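Local coordinates for putative GGDEF domain protein (Pseudomonas aeruginosa, PDB 7E6G) that probably makes the second messenger cyclic di-GMP from two GTP molecules, as a magnesium-dependent diguanylate cyclase of the GGDEF family, at residues L159-R164 with L210-G215; E124-Q127 with S132-L135; R112-E117 with Y173-R178; K144-T149 with L219-S224. One frame throughout, in Å; residues are numbered along the deposited sequence.

Interaction 1. Residues L159-R164 with L210-G215; sequences LVEIAR and LAVRVG
Leu210 lays its CD2 methyl against the backbone of helix 152-168, where CD2 stands 3.4 Å from Glu161 O and 3.7 Å from Ile162 N. From there the same methyl also meets Glu161 CB (4.0 Å) and the CG1 branch of Ile162 (4.1 Å). The side chains of Leu210 and Ile162 run across each other at nearly a right angle, so they meet through this one methyl and not along their lengths. Two residues on, Val212, the first residue of strand 212-214, comes in. Its CG2 sits 3.7 Å from Glu161 CB and equally close to CG, packing against the apolar stem of the glutamate. Glu161 thus serves two environments. Its methylenes are packed under Leu210 and Val212, while the bend at chi2 (-75°) brings the carboxylate alongside its own helix, where Glu161 OE2 forms a 2.8 Å salt bridge with Arg164 NH1. That pairing between residues three apart probably offsets the charge of the acid beside the apolar patch, and CG1 of Val160 lies over one guanidinium face, toward its rim. No hydrogen bond joins the two segments, and the contact rests on methyl packing alone. In the GGDEF domain it applies the loop after helix 193-208, together with the small hairpin of strands 212-214 and 217-219, to the flank of helix 152-168. Ile162 continues inward to Val221 and to Phe184 of strand 183-188, and Val214 beyond touches Trp150 of helix 143-150.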
loop_
_atom_site.group_PDB
_atom_site.type_symbol
_atom_site.label_atom_id
_atom_site.label_comp_id
_atom_site.label_asym_id
_atom_site.label_seq_id
_atom_site.Cartn_x
_atom_site.Cartn_y
_atom_site.Cartn_z
ATOM N N LEU A 159 31.851 24.072 -30.891
ATOM C CA LEU A 159 31.580 24.298 -29.476
ATOM C C LEU A 159 31.185 23.007 -28.770
ATOM O O LEU A 159 31.589 22.775 -27.622
ATOM C CB LEU A 159 30.483 25.354 -29.319
ATOM C CG LEU A 159 30.893 26.782 -29.665
ATOM C CD1 LEU A 159 29.714 27.693 -29.519
ATOM C CD2 LEU A 159 32.025 27.238 -28.760
ATOM N N VAL A 160 30.395 22.154 -29.430
ATOM C CA VAL A 160 30.068 20.860 -28.827
ATOM C C VAL A 160 31.343 20.066 -28.582
ATOM O O VAL A 160 31.533 19.472 -27.518
ATOM C CB VAL A 160 29.070 20.070 -29.702
ATOM C CG1 VAL A 160 29.036 18.603 -29.287
ATOM C CG2 VAL A 160 27.669 20.659 -29.624
ATOM N N GLU A 161 32.244 20.053 -29.556
ATOM C CA GLU A 161 33.457 19.254 -29.407
ATOM C C GLU A 161 34.365 19.816 -28.321
ATOM O O GLU A 161 35.025 19.061 -27.588
ATOM C CB GLU A 161 34.192 19.191 -30.736
ATOM C CG GLU A 161 33.512 18.299 -31.737
ATOM C CD GLU A 161 33.731 16.847 -31.420
ATOM O OE1 GLU A 161 34.716 16.277 -31.958
ATOM O OE2 GLU A 161 32.919 16.285 -30.641
ATOM N N ILE A 162 34.429 21.143 -28.220
ATOM C CA ILE A 162 35.166 21.760 -27.129
ATOM C C ILE A 162 34.578 21.318 -25.800
ATOM O O ILE A 162 35.314 20.962 -24.867
ATOM C CB ILE A 162 35.172 23.291 -27.285
ATOM C CG1 ILE A 162 36.130 23.689 -28.414
ATOM C CG2 ILE A 162 35.588 23.976 -25.994
ATOM C CD1 ILE A 162 36.117 25.151 -28.758
ATOM N N ALA A 163 33.243 21.297 -25.706
ATOM C CA ALA A 163 32.595 20.894 -24.463
ATOM C C ALA A 163 32.948 19.455 -24.104
ATOM O O ALA A 163 33.305 19.154 -22.957
ATOM C CB ALA A 163 31.079 21.065 -24.586
ATOM N N ARG A 164 32.841 18.550 -25.081
ATOM C CA ARG A 164 33.183 17.152 -24.833
ATOM C C ARG A 164 34.618 17.038 -24.347
ATOM O O ARG A 164 34.901 16.368 -23.342
ATOM C CB ARG A 164 32.977 16.317 -26.098
ATOM C CG ARG A 164 31.596 15.711 -26.215
ATOM C CD ARG A 164 31.434 14.911 -27.502
ATOM N NE ARG A 164 30.106 15.085 -28.104
ATOM C CZ ARG A 164 29.840 14.879 -29.396
ATOM N NH1 ARG A 164 30.814 14.494 -30.221
ATOM N NH2 ARG A 164 28.607 15.060 -29.872
ATOM N N LEU A 210 42.081 19.067 -30.522
ATOM C CA LEU A 210 40.818 18.797 -31.185
ATOM C C LEU A 210 40.923 19.056 -32.683
ATOM O O LEU A 210 41.550 20.025 -33.126
ATOM C CB LEU A 210 39.747 19.695 -30.589
ATOM C CG LEU A 210 38.370 19.138 -30.326
ATOM C CD1 LEU A 210 38.442 17.693 -29.865
ATOM C CD2 LEU A 210 37.786 20.047 -29.270
ATOM N N ALA A 211 40.275 18.202 -33.468
ATOM C CA ALA A 211 40.187 18.408 -34.907
ATOM C C ALA A 211 38.743 18.104 -35.283
ATOM O O ALA A 211 38.343 16.937 -35.325
ATOM C CB ALA A 211 41.172 17.532 -35.675
ATOM N N VAL A 212 37.963 19.149 -35.549
ATOM C CA VAL A 212 36.555 18.987 -35.895
ATOM C C VAL A 212 36.440 18.912 -37.415
ATOM O O VAL A 212 36.794 19.858 -38.119
ATOM C CB VAL A 212 35.716 20.140 -35.322
ATOM C CG1 VAL A 212 34.264 19.995 -35.671
ATOM C CG2 VAL A 212 35.868 20.211 -33.825
ATOM N N ARG A 213 35.962 17.793 -37.936
ATOM C CA ARG A 213 35.849 17.655 -39.379
ATOM C C ARG A 213 34.609 18.370 -39.881
ATOM O O ARG A 213 33.511 18.145 -39.371
ATOM C CB ARG A 213 35.799 16.193 -39.769
ATOM C CG ARG A 213 37.045 15.468 -39.364
ATOM C CD ARG A 213 37.015 14.018 -39.747
ATOM N NE ARG A 213 38.289 13.426 -39.377
ATOM C CZ ARG A 213 39.328 13.374 -40.196
ATOM N NH1 ARG A 213 39.203 13.856 -41.428
ATOM N NH2 ARG A 213 40.475 12.829 -39.792
ATOM N N VAL A 214 34.794 19.255 -40.858
ATOM C CA VAL A 214 33.719 19.870 -41.612
ATOM C C VAL A 214 34.026 19.594 -43.065
ATOM O O VAL A 214 34.937 20.206 -43.638
ATOM C CB VAL A 214 33.599 21.375 -41.371
ATOM C CG1 VAL A 214 32.490 21.921 -42.241
ATOM C CG2 VAL A 214 33.319 21.649 -39.908
ATOM N N GLY A 215 33.259 18.703 -43.665
ATOM C CA GLY A 215 33.506 18.238 -45.001
ATOM C C GLY A 215 34.970 17.968 -45.268
ATOM O O GLY A 215 35.608 17.081 -44.700
#

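Interaction 2. Residues E124-Q127 with S132-L135; sequences ERSQ and SYVL
Ser126 meets Ser132 and Tyr133 through its hydroxyl, and van der Waals contact is all that passes directly between the two segments. OG lies 3.4 Å from Ser132 CA and 4.0 Å from Ser132 CB, and it comes to 4.1 Å from Tyr133 CD1, approaching that ring obliquely. The polar bonds are made just beside the segments. Ser126 OG, held anti to its carbonyl carbon (chi1 -75°), has two acceptors in range, the backbone oxygens of Glu122, one turn earlier in the helix, and of Gln131, at the end of the connecting turn. Its single hydrogen must be shared or alternate between them, so the buried hydroxyl has a partner both in the helix and in the chain that leaves it. Tyr133 OH likewise turns back to the helix, to Asn123 OD1. Aromatic packing comes third: the Tyr133 ring, with CG set between the backbone N and the carbonyl carbon (chi1 57°), stacks with His230. Together these contacts close the tight connection from helix 112-128 to strand 134-140, which enters the middle of the five-stranded sheet. There Tyr133 lies among Leu119 of the helix, Leu187 of strand 183-188 and Tyr236 of helix 236-252.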
loop_
_atom_site.group_PDB
_atom_site.type_symbol
_atom_site.label_atom_id
_atom_site.label_comp_id
_atom_site.label_asym_id
_atom_site.label_seq_id
_atom_site.Cartn_x
_atom_site.Cartn_y
_atom_site.Cartn_z
ATOM N N GLU A 124 29.813 29.922 0.011
ATOM C CA GLU A 124 29.427 29.617 1.387
ATOM C C GLU A 124 30.288 28.494 1.978
ATOM O O GLU A 124 30.770 28.604 3.117
ATOM C CB GLU A 124 27.932 29.289 1.452
ATOM C CG GLU A 124 27.036 30.548 1.436
ATOM C CD GLU A 124 25.610 30.282 0.942
ATOM O OE1 GLU A 124 24.905 31.259 0.577
ATOM O OE2 GLU A 124 25.189 29.102 0.929
ATOM N N ARG A 125 30.591 27.499 1.252
ATOM C CA ARG A 125 31.396 26.456 1.734
ATOM C C ARG A 125 32.749 26.909 2.062
ATOM O O ARG A 125 33.389 26.327 2.799
ATOM C CB ARG A 125 31.452 25.407 0.690
ATOM C CG ARG A 125 31.885 24.051 1.098
ATOM C CD ARG A 125 32.018 23.211 -0.127
ATOM N NE ARG A 125 31.488 21.884 0.043
ATOM C CZ ARG A 125 30.266 21.479 -0.275
ATOM N NH1 ARG A 125 29.890 20.239 -0.009
ATOM N NH2 ARG A 125 29.401 22.282 -0.822
ATOM N N SER A 126 33.258 27.857 1.356
ATOM C CA SER A 126 34.549 28.424 1.589
ATOM C C SER A 126 34.687 29.169 2.798
ATOM O O SER A 126 35.718 29.319 3.286
ATOM C CB SER A 126 34.941 29.281 0.464
ATOM O OG SER A 126 35.294 28.455 -0.578
ATOM N N GLN A 127 33.630 29.831 3.141
ATOM C CA GLN A 127 33.544 30.528 4.333
ATOM C C GLN A 127 33.630 29.714 5.556
ATOM O O GLN A 127 34.438 29.955 6.301
ATOM C CB GLN A 127 32.162 31.027 4.295
ATOM C CG GLN A 127 32.117 32.220 3.459
ATOM C CD GLN A 127 31.936 33.472 4.251
ATOM O OE1 GLN A 127 32.903 34.175 4.602
ATOM N NE2 GLN A 127 30.666 33.777 4.542
ATOM N N SER A 132 38.669 26.634 -0.637
ATOM C CA SER A 132 38.321 27.391 -1.742
ATOM C C SER A 132 38.283 26.678 -3.009
ATOM O O SER A 132 38.513 25.576 -3.102
ATOM C CB SER A 132 39.104 28.625 -1.817
ATOM O OG SER A 132 40.365 28.322 -2.201
ATOM N N TYR A 133 37.770 27.347 -3.974
ATOM C CA TYR A 133 37.684 26.809 -5.323
ATOM C C TYR A 133 38.531 27.664 -6.257
ATOM O O TYR A 133 38.944 28.777 -5.917
ATOM C CB TYR A 133 36.235 26.765 -5.822
ATOM C CG TYR A 133 35.574 28.117 -5.792
ATOM C CD1 TYR A 133 34.883 28.549 -4.663
ATOM C CD2 TYR A 133 35.690 28.990 -6.869
ATOM C CE1 TYR A 133 34.293 29.797 -4.617
ATOM C CE2 TYR A 133 35.090 30.238 -6.852
ATOM C CZ TYR A 133 34.395 30.640 -5.712
ATOM O OH TYR A 133 33.816 31.884 -5.685
ATOM N N VAL A 134 38.795 27.139 -7.445
ATOM C CA VAL A 134 39.414 27.977 -8.464
ATOM C C VAL A 134 38.446 28.123 -9.631
ATOM O O VAL A 134 37.567 27.290 -9.863
ATOM C CB VAL A 134 40.795 27.450 -8.931
ATOM C CG1 VAL A 134 41.643 27.015 -7.724
ATOM C CG2 VAL A 134 40.653 26.331 -9.937
ATOM N N LEU A 135 38.606 29.224 -10.343
ATOM C CA LEU A 135 37.749 29.624 -11.442
ATOM C C LEU A 135 38.625 29.805 -12.672
ATOM O O LEU A 135 39.612 30.548 -12.625
ATOM C CB LEU A 135 37.049 30.939 -11.093
ATOM C CG LEU A 135 35.563 31.127 -11.333
ATOM C CD1 LEU A 135 34.785 29.973 -10.725
ATOM C CD2 LEU A 135 35.176 32.452 -10.704
#

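Interaction 3. Residues R112-E117 with Y173-R178; sequences RRMLLE and YDLCGR
Met114 and Leu175 cross obliquely where helix 112-128 packs on strand 175-178, the edge strand of the GGDEF-domain sheet and the first arm of the hairpin whose turn carries the family's GG(D/E)EF signature, here GGEEF. The thioether chain, bent at chi2 and again at chi3 (66°), presents its end methyl to the isobutyl group: Met114 CE is 3.7 Å from Leu175 CD2, 3.9 Å from CG and 4.0 Å from CD1, so the one methyl sits against the branch of the leucine, touching CG and both its methyls. Leu115 also points toward the strand, at Gly177, two residues beyond Leu175. Because Gly177 has no side chain, Leu115 CD1 can settle directly on the backbone. Short helix and strand axes come within 7.7 Å and run in opposing senses but well inclined, at 138°. The two arginines diverge at the end of the contact. Arg112 reaches Trp179, with which it makes a cation-pi contact, and forms a salt bridge with Glu161 of the second subunit. Arg178 is held by the carbonyls of Gly180 and Gly181 and gives a hydrogen bond from NH2 to O6 of the bound guanine nucleotide. It thus meets the helix through its backbone, with O near Arg112, while its side chain serves the base pocket. Closest to the strand backbone is Leu115 CD1, 3.5 Å from Gly177 CA and 4.1 Å from Gly177 N.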
loop_
_atom_site.group_PDB
_atom_site.type_symbol
_atom_site.label_atom_id
_atom_site.label_comp_id
_atom_site.label_asym_id
_atom_site.label_seq_id
_atom_site.Cartn_x
_atom_site.Cartn_y
_atom_site.Cartn_z
ATOM N N ARG A 112 24.474 29.091 -17.181
ATOM C CA ARG A 112 24.783 30.149 -16.334
ATOM C C ARG A 112 24.103 30.130 -15.062
ATOM O O ARG A 112 24.666 30.422 -14.173
ATOM C CB ARG A 112 24.471 31.371 -16.971
ATOM C CG ARG A 112 25.535 32.101 -17.615
ATOM C CD ARG A 112 25.276 33.527 -17.463
ATOM N NE ARG A 112 26.342 34.201 -18.041
ATOM C CZ ARG A 112 26.855 35.260 -17.622
ATOM N NH1 ARG A 112 26.365 35.887 -16.736
ATOM N NH2 ARG A 112 27.777 35.710 -18.217
ATOM N N ARG A 113 22.864 29.762 -14.999
ATOM C CA ARG A 113 22.141 29.628 -13.835
ATOM C C ARG A 113 22.691 28.599 -12.998
ATOM O O ARG A 113 22.631 28.781 -11.950
ATOM C CB ARG A 113 20.693 29.379 -14.157
ATOM C CG ARG A 113 19.797 29.141 -12.998
ATOM C CD ARG A 113 18.380 28.977 -13.315
ATOM N NE ARG A 113 17.822 30.248 -13.648
ATOM C CZ ARG A 113 17.321 30.621 -14.820
ATOM N NH1 ARG A 113 17.225 29.859 -15.868
ATOM N NH2 ARG A 113 16.968 31.801 -14.948
ATOM N N MET A 114 23.129 27.487 -13.497
ATOM C CA MET A 114 23.701 26.483 -12.735
ATOM C C MET A 114 24.952 26.825 -12.064
ATOM O O MET A 114 25.235 26.371 -11.070
ATOM C CB MET A 114 23.847 25.285 -13.498
ATOM C CG MET A 114 23.363 24.229 -12.683
ATOM S SD MET A 114 24.177 22.771 -12.976
ATOM C CE MET A 114 25.768 23.037 -12.452
ATOM N N LEU A 115 25.744 27.538 -12.749
ATOM C CA LEU A 115 26.948 27.996 -12.341
ATOM C C LEU A 115 26.937 28.953 -11.336
ATOM O O LEU A 115 27.677 28.918 -10.554
ATOM C CB LEU A 115 27.695 28.432 -13.537
ATOM C CG LEU A 115 28.475 27.225 -13.762
ATOM C CD1 LEU A 115 27.983 26.217 -14.707
ATOM C CD2 LEU A 115 29.859 27.460 -13.895
ATOM N N LEU A 116 26.072 29.860 -11.412
ATOM C CA LEU A 116 25.846 30.840 -10.477
ATOM C C LEU A 116 25.321 30.297 -9.220
ATOM O O LEU A 116 25.450 30.879 -8.270
ATOM C CB LEU A 116 24.914 31.802 -11.018
ATOM C CG LEU A 116 25.519 32.654 -12.013
ATOM C CD1 LEU A 116 24.639 33.644 -12.569
ATOM C CD2 LEU A 116 26.674 33.333 -11.503
ATOM N N GLU A 117 24.498 29.333 -9.278
ATOM C CA GLU A 117 23.951 28.703 -8.191
ATOM C C GLU A 117 24.901 27.945 -7.494
ATOM O O GLU A 117 24.841 27.915 -6.408
ATOM C CB GLU A 117 22.767 27.999 -8.656
ATOM C CG GLU A 117 22.299 26.786 -7.979
ATOM C CD GLU A 117 21.237 26.169 -8.802
ATOM O OE1 GLU A 117 20.450 26.900 -9.439
ATOM O OE2 GLU A 117 21.162 24.951 -8.810
ATOM N N TYR A 173 33.896 16.028 -9.724
ATOM C CA TYR A 173 33.123 17.085 -9.082
ATOM C C TYR A 173 33.408 18.468 -9.651
ATOM O O TYR A 173 32.731 19.430 -9.273
ATOM C CB TYR A 173 33.367 17.079 -7.564
ATOM C CG TYR A 173 32.727 15.889 -6.904
ATOM C CD1 TYR A 173 31.345 15.784 -6.832
ATOM C CD2 TYR A 173 33.495 14.849 -6.398
ATOM C CE1 TYR A 173 30.736 14.689 -6.249
ATOM C CE2 TYR A 173 32.897 13.739 -5.816
ATOM C CZ TYR A 173 31.514 13.666 -5.742
ATOM O OH TYR A 173 30.894 12.576 -5.163
ATOM N N ASP A 174 34.387 18.589 -10.541
ATOM C CA ASP A 174 34.563 19.819 -11.289
ATOM C C ASP A 174 33.361 20.085 -12.189
ATOM O O ASP A 174 32.606 19.183 -12.569
ATOM C CB ASP A 174 35.819 19.748 -12.138
ATOM C CG ASP A 174 37.056 19.597 -11.310
ATOM O OD1 ASP A 174 36.989 19.822 -10.082
ATOM O OD2 ASP A 174 38.096 19.236 -11.893
ATOM N N LEU A 175 33.207 21.347 -12.554
ATOM C CA LEU A 175 32.013 21.822 -13.236
ATOM C C LEU A 175 32.432 22.653 -14.433
ATOM O O LEU A 175 33.109 23.672 -14.272
ATOM C CB LEU A 175 31.180 22.660 -12.280
ATOM C CG LEU A 175 29.674 22.519 -12.243
ATOM C CD1 LEU A 175 29.267 21.084 -11.977
ATOM C CD2 LEU A 175 29.212 23.420 -11.142
ATOM N N CYS A 176 32.036 22.243 -15.626
ATOM C CA CYS A 176 32.318 23.025 -16.824
ATOM C C CYS A 176 31.015 23.581 -17.380
ATOM O O CYS A 176 30.175 22.817 -17.863
ATOM C CB CYS A 176 33.022 22.194 -17.891
ATOM S SG CYS A 176 33.220 23.135 -19.442
ATOM N N GLY A 177 30.858 24.901 -17.350
ATOM C CA GLY A 177 29.625 25.534 -17.766
ATOM C C GLY A 177 29.792 26.403 -18.996
ATOM O O GLY A 177 30.855 26.989 -19.230
ATOM N N ARG A 178 28.725 26.472 -19.792
ATOM C CA ARG A 178 28.636 27.420 -20.891
ATOM C C ARG A 178 28.327 28.805 -20.327
ATOM O O ARG A 178 27.286 29.009 -19.702
ATOM C CB ARG A 178 27.570 26.971 -21.886
ATOM C CG ARG A 178 27.324 27.984 -22.991
ATOM C CD ARG A 178 27.159 27.304 -24.306
ATOM N NE ARG A 178 27.431 28.189 -25.429
ATOM C CZ ARG A 178 26.787 28.082 -26.585
ATOM N NH1 ARG A 178 25.855 27.147 -26.726
ATOM N NH2 ARG A 178 27.051 28.905 -27.586
#

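Interaction 4. Residues K144-T149 with L219-S224; sequences KQVNDT and LSVTAS. With G2P (phosphomethylphosphonic acid guanylate ester), chain H.
The nucleotide pocket of the GGDEF domain is lined here by helix 143-150, whose Val146 packs its inner side on Leu219 and Val221. Its two methyls divide the work: Val146 CG1, anti to the backbone N (chi1 179°), lies 3.8 Å from Leu219 CD2, and CG2 stands 4.3 Å from Val221 CG1. The Val146 and Leu219 side chains meet at a slant, and both are buried. One residue on, Asn147 reads the guanine of the bound GTP analogue. Its OD1 accepts from N2 of the ligand in an almost straight bond (2.9 Å, 173°), while Asn147 ND2 gives a weak, bent one to ligand N3 (3.1 Å, 126°). The amide thus spans the base's amino group and the adjacent ring nitrogen, with Asn147 CG about equally far from both. At the start of the segment the Lys144 N makes a weak bond of 3.4 Å to phosphate oxygen O1B, and the lysine's CB and CD run past the C3A bridge. The last turn is tied by Thr149, whose N and OG1 approach Gln145 O from opposite faces of its carbonyl plane. Behind the pocket, Val146 and Leu219 both rest on Val158 of helix 152-168, Val221 touches Ile162 of that helix, and Thr222 and Ser224 bond Asp141, next to strand 134-140.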
loop_
_atom_site.group_PDB
_atom_site.type_symbol
_atom_site.label_atom_id
_atom_site.label_comp_id
_atom_site.label_asym_id
_atom_site.label_seq_id
_atom_site.Cartn_x
_atom_site.Cartn_y
_atom_site.Cartn_z
ATOM N N LYS A 144 34.950 33.826 -34.734
ATOM C CA LYS A 144 34.307 34.439 -35.743
ATOM C C LYS A 144 34.829 33.974 -37.068
ATOM O O LYS A 144 34.094 33.950 -37.907
ATOM C CB LYS A 144 34.596 35.807 -35.465
ATOM C CG LYS A 144 33.800 36.774 -36.145
ATOM C CD LYS A 144 33.713 37.916 -35.260
ATOM C CE LYS A 144 33.151 39.063 -36.029
ATOM N NZ LYS A 144 32.476 39.994 -35.084
ATOM N N GLN A 145 36.114 33.680 -37.243
ATOM C CA GLN A 145 36.618 33.067 -38.470
ATOM C C GLN A 145 35.966 31.714 -38.714
ATOM O O GLN A 145 35.638 31.372 -39.858
ATOM C CB GLN A 145 38.135 32.911 -38.425
ATOM C CG GLN A 145 38.882 34.071 -39.031
ATOM C CD GLN A 145 39.061 33.961 -40.539
ATOM O OE1 GLN A 145 38.168 33.490 -41.278
ATOM N NE2 GLN A 145 40.236 34.394 -41.008
ATOM N N VAL A 146 35.775 30.927 -37.653
ATOM C CA VAL A 146 35.074 29.665 -37.820
ATOM C C VAL A 146 33.703 29.922 -38.416
ATOM O O VAL A 146 33.318 29.322 -39.427
ATOM C CB VAL A 146 34.978 28.911 -36.482
ATOM C CG1 VAL A 146 34.220 27.623 -36.671
ATOM C CG2 VAL A 146 36.357 28.628 -35.922
ATOM N N ASN A 147 32.962 30.858 -37.828
ATOM C CA ASN A 147 31.594 31.065 -38.287
ATOM C C ASN A 147 31.559 31.645 -39.693
ATOM O O ASN A 147 30.692 31.288 -40.499
ATOM C CB ASN A 147 30.853 31.960 -37.309
ATOM C CG ASN A 147 30.559 31.257 -35.999
ATOM O OD1 ASN A 147 30.068 30.129 -35.968
ATOM N ND2 ASN A 147 30.872 31.919 -34.909
ATOM N N ASP A 148 32.511 32.509 -40.019
ATOM C CA ASP A 148 32.493 33.190 -41.302
ATOM C C ASP A 148 32.937 32.276 -42.429
ATOM O O ASP A 148 32.411 32.377 -43.546
ATOM C CB ASP A 148 33.371 34.444 -41.245
ATOM C CG ASP A 148 32.772 35.542 -40.348
ATOM O OD1 ASP A 148 31.545 35.508 -40.070
ATOM O OD2 ASP A 148 33.521 36.450 -39.919
ATOM N N THR A 149 33.866 31.364 -42.163
ATOM C CA THR A 149 34.339 30.456 -43.196
ATOM C C THR A 149 33.450 29.226 -43.356
ATOM O O THR A 149 33.224 28.765 -44.481
ATOM C CB THR A 149 35.772 30.023 -42.882
ATOM O OG1 THR A 149 36.607 31.180 -42.785
ATOM C CG2 THR A 149 36.298 29.114 -43.955
ATOM N N LEU A 219 39.051 21.425 -38.656
ATOM C CA LEU A 219 39.280 22.682 -37.954
ATOM C C LEU A 219 39.991 22.443 -36.632
ATOM O O LEU A 219 39.694 21.487 -35.909
ATOM C CB LEU A 219 37.959 23.397 -37.675
ATOM C CG LEU A 219 37.149 24.045 -38.796
ATOM C CD1 LEU A 219 36.957 23.117 -39.974
ATOM C CD2 LEU A 219 35.775 24.502 -38.295
ATOM N N SER A 220 40.925 23.330 -36.323
ATOM C CA SER A 220 41.561 23.400 -35.017
ATOM C C SER A 220 41.418 24.817 -34.471
ATOM O O SER A 220 41.295 25.790 -35.228
ATOM C CB SER A 220 43.028 23.017 -35.081
ATOM O OG SER A 220 43.159 21.613 -35.250
ATOM N N VAL A 221 41.414 24.925 -33.141
ATOM C CA VAL A 221 41.161 26.191 -32.479
ATOM C C VAL A 221 42.081 26.318 -31.281
ATOM O O VAL A 221 42.678 25.347 -30.811
ATOM C CB VAL A 221 39.699 26.331 -32.020
ATOM C CG1 VAL A 221 38.759 26.296 -33.215
ATOM C CG2 VAL A 221 39.378 25.226 -31.025
ATOM N N THR A 222 42.191 27.537 -30.793
ATOM C CA THR A 222 42.825 27.791 -29.519
ATOM C C THR A 222 41.845 28.556 -28.648
ATOM O O THR A 222 40.860 29.128 -29.133
ATOM C CB THR A 222 44.117 28.590 -29.679
ATOM O OG1 THR A 222 43.815 29.811 -30.364
ATOM C CG2 THR A 222 45.169 27.793 -30.465
ATOM N N ALA A 223 42.116 28.550 -27.346
ATOM C CA ALA A 223 41.344 29.339 -26.402
ATOM C C ALA A 223 42.288 30.146 -25.531
ATOM O O ALA A 223 43.363 29.666 -25.153
ATOM C CB ALA A 223 40.462 28.452 -25.517
ATOM N N SER A 224 41.884 31.370 -25.217
ATOM C CA SER A 224 42.497 32.110 -24.125
ATOM C C SER A 224 41.805 31.713 -22.833
ATOM O O SER A 224 40.638 31.313 -22.842
ATOM C CB SER A 224 42.371 33.611 -24.363
ATOM O OG SER A 224 43.023 33.986 -25.567
HETATM P PG G2P H . 38.723 36.765 -30.034
HETATM O O1G G2P H . 38.628 36.360 -28.793
HETATM O O2G G2P H . 39.607 36.095 -30.713
HETATM O O3G G2P H . 38.800 38.086 -30.196
HETATM O O3B G2P H . 37.322 36.379 -30.509
HETATM P PB G2P H . 36.441 36.264 -31.804
HETATM O O1B G2P H . 36.106 35.011 -31.763
HETATM O O2B G2P H . 37.006 36.683 -32.932
HETATM C C3A G2P H . 35.017 37.243 -31.707
HETATM P PA G2P H . 34.008 37.352 -30.420
HETATM O O1A G2P H . 34.271 38.709 -30.561
HETATM O O2A G2P H . 34.841 36.470 -29.646
HETATM O "O5'" G2P H . 33.058 36.754 -31.393
HETATM C "C5'" G2P H . 32.612 35.405 -31.327
HETATM C "C4'" G2P H . 31.490 35.129 -32.276
HETATM O "O4'" G2P H . 30.776 34.266 -31.591
HETATM C "C3'" G2P H . 30.563 36.223 -32.270
HETATM O "O3'" G2P H . 30.554 36.752 -33.537
HETATM C "C2'" G2P H . 29.308 35.528 -31.919
HETATM O "O2'" G2P H . 28.196 35.912 -32.614
HETATM C "C1'" G2P H . 29.633 34.186 -32.245
HETATM N N9 G2P H . 28.782 33.258 -31.600
HETATM C C8 G2P H . 28.268 33.555 -30.454
HETATM N N7 G2P H . 27.521 32.588 -30.027
HETATM C C5 G2P H . 27.554 31.657 -30.877
HETATM C C6 G2P H . 26.991 30.476 -30.893
HETATM O O6 G2P H . 26.278 30.063 -30.036
HETATM N N1 G2P H . 27.221 29.650 -31.962
HETATM C C2 G2P H . 28.007 30.094 -32.959
HETATM N N2 G2P H . 28.206 29.333 -33.901
HETATM N N3 G2P H . 28.543 31.301 -32.894
HETATM C C4 G2P H . 28.348 32.072 -31.857
#

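Interactions 1 and 4 lie side by side and share a hydrophobic patch: Ile162 CD1 packs on Val221 CG2, and the 212-214/217-219 hairpin feeds both through the Val212-Leu219 backbone pairing. Interactions 2 and 3 both use helix 112-128 against the main sheet, at different turns and about 6 Å apart at their nearest atoms. Interactions 2 and 4 are buried; 1 and 3 are partly exposed and border charged groups. None has a hydrogen bond across its segments, yet the polar surroundings differ: backbone carbonyls in 2, an intrahelical ion pair in 1, a subunit interface in 3, the bound nucleotide in 4. Arg178 of interaction 3 and Asn147 of interaction 4 bond the same guanine, at O6 and at N2 and N3.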